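PDB 6USS: sulfatase from Bacteroides fragilis CAG:558, which probably hydrolyses aryl sulfate esters as a calcium-dependent arylsulfatase of a gut bacterium. Local coordinates for residues Thr160-Lys165 with Phe254-His259. The protein carries 1 engineered substitution. Residues are numbered along the deposited sequence; the frame is centred on the assembly and turned at random.
Sequences TIHCGK and FLYMAH
The carbonyl oxygen A258 O is gripped by the backbone K165 N at 2.6 Å and also takes a CA-H...O contact from G164 CA. The bond from K165 N ends a ladder between two parallel strands. I161 N donates to F254 O, Y256 N to I161 O, C163 N to Y256 O and A258 N to C163 O. G164 has a positive phi (107°), which glycine takes easily. H162 NE2 bonds back to G164 O at 2.8 Å, from above the carbonyl plane. This bent bond probably helps set the turn of the imidazole. H162 ND1 lies 3.4 Å from Y256 CD2, and the rings meet rim to rim, planes at 49°. Both rings stand anti to their own backbone N (Y256 chi1 180°), which lays them side by side. A258 CB sits 3.6 Å above one face of the Y256 ring, toward the rim. A water donates to K165 O and accepts from Y256 OH. On the face carrying I161, C163, L255 and M257, I161 CG2 meets L255 CD1 at 3.6 Å, and C163 SG meets M257 SD at 3.8 Å. Helix 231-247 packs over I161, C163 and M257. These are inner strands of the alkaline phosphatase-like core sheet. The extended K165 side chain reaches the calcium site, where NZ forms a salt bridge with calcium ligand D42 and a hydrogen bond with G193 O. The bonds at K165 N and O thus tie this lysine's base to the neighbouring strand.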
# COMPACT_ATOMS: atom_id res chain seq x y z
N THR A 160 3.93 2.43 8.16
CA THR A 160 3.69 3.78 7.68
C THR A 160 2.20 4.03 7.51
O THR A 160 1.51 3.26 6.84
CB THR A 160 4.41 4.01 6.36
OG1 THR A 160 4.03 2.99 5.44
CG2 THR A 160 5.90 3.92 6.56
N ILE A 161 1.71 5.12 8.11
CA ILE A 161 0.29 5.45 8.12
C ILE A 161 0.12 6.86 7.57
O ILE A 161 0.77 7.79 8.06
CB ILE A 161 -0.31 5.38 9.53
CG1 ILE A 161 -0.04 4.02 10.17
CG2 ILE A 161 -1.79 5.70 9.50
CD1 ILE A 161 -0.30 4.01 11.65
N HIS A 162 -0.77 7.01 6.59
CA HIS A 162 -1.21 8.31 6.10
C HIS A 162 -2.67 8.58 6.49
O HIS A 162 -3.55 7.74 6.27
CB HIS A 162 -1.10 8.45 4.58
CG HIS A 162 -1.83 9.66 4.07
ND1 HIS A 162 -1.28 10.92 4.08
CD2 HIS A 162 -3.10 9.81 3.64
CE1 HIS A 162 -2.16 11.79 3.62
NE2 HIS A 162 -3.28 11.14 3.35
N CYS A 163 -2.92 9.78 7.01
CA CYS A 163 -4.25 10.14 7.46
C CYS A 163 -4.53 11.59 7.09
O CYS A 163 -3.86 12.50 7.58
CB CYS A 163 -4.37 9.94 8.97
SG CYS A 163 -6.00 10.37 9.62
N GLY A 164 -5.53 11.80 6.22
CA GLY A 164 -5.90 13.14 5.82
C GLY A 164 -5.51 13.57 4.41
O GLY A 164 -5.60 12.78 3.46
N LYS A 165 -5.09 14.83 4.28
CA LYS A 165 -4.79 15.41 2.97
C LYS A 165 -3.46 14.88 2.44
O LYS A 165 -2.41 15.08 3.06
CB LYS A 165 -4.74 16.93 3.08
CG LYS A 165 -3.97 17.62 1.98
CD LYS A 165 -4.46 19.04 1.81
CE LYS A 165 -3.52 19.85 0.93
NZ LYS A 165 -3.88 21.29 0.96
N PHE A 254 5.21 5.33 11.68
CA PHE A 254 5.28 6.71 11.24
C PHE A 254 3.86 7.07 10.85
O PHE A 254 3.27 6.42 9.97
CB PHE A 254 6.25 6.86 10.08
CG PHE A 254 6.14 8.17 9.38
CD1 PHE A 254 6.58 9.33 9.98
CD2 PHE A 254 5.60 8.24 8.10
CE1 PHE A 254 6.49 10.56 9.31
CE2 PHE A 254 5.49 9.47 7.43
CZ PHE A 254 5.95 10.62 8.04
N LEU A 255 3.28 8.04 11.54
CA LEU A 255 1.95 8.53 11.22
C LEU A 255 2.09 9.92 10.61
O LEU A 255 2.59 10.84 11.27
CB LEU A 255 1.09 8.58 12.48
CG LEU A 255 -0.21 9.37 12.33
CD1 LEU A 255 -1.03 8.80 11.22
CD2 LEU A 255 -1.01 9.37 13.63
N TYR A 256 1.66 10.07 9.36
CA TYR A 256 1.57 11.39 8.73
C TYR A 256 0.15 11.89 8.94
O TYR A 256 -0.75 11.63 8.15
CB TYR A 256 1.93 11.33 7.25
CG TYR A 256 1.86 12.66 6.50
CD1 TYR A 256 2.33 13.85 7.06
CD2 TYR A 256 1.35 12.72 5.20
CE1 TYR A 256 2.29 15.07 6.34
CE2 TYR A 256 1.31 13.91 4.48
CZ TYR A 256 1.78 15.09 5.06
OH TYR A 256 1.71 16.26 4.32
N MET A 257 -0.05 12.63 10.03
CA MET A 257 -1.36 13.18 10.36
C MET A 257 -1.50 14.53 9.66
O MET A 257 -1.06 15.55 10.16
CB MET A 257 -1.52 13.32 11.87
CG MET A 257 -2.91 13.72 12.31
SD MET A 257 -4.03 12.32 12.17
CE MET A 257 -5.63 13.10 12.45
N ALA A 258 -2.12 14.52 8.47
CA ALA A 258 -2.19 15.70 7.61
C ALA A 258 -3.64 16.17 7.52
O ALA A 258 -4.40 15.69 6.68
CB ALA A 258 -1.61 15.39 6.23
N HIS A 259 -4.00 17.14 8.37
CA HIS A 259 -5.38 17.60 8.47
C HIS A 259 -5.84 18.29 7.19
O HIS A 259 -5.05 18.90 6.46
CB HIS A 259 -5.54 18.57 9.64
CG HIS A 259 -5.80 17.88 10.93
ND1 HIS A 259 -7.04 17.38 11.26
CD2 HIS A 259 -4.98 17.55 11.96
CE1 HIS A 259 -6.98 16.78 12.44
NE2 HIS A 259 -5.74 16.88 12.88
O HOH W 1 -0.06 16.08 2.45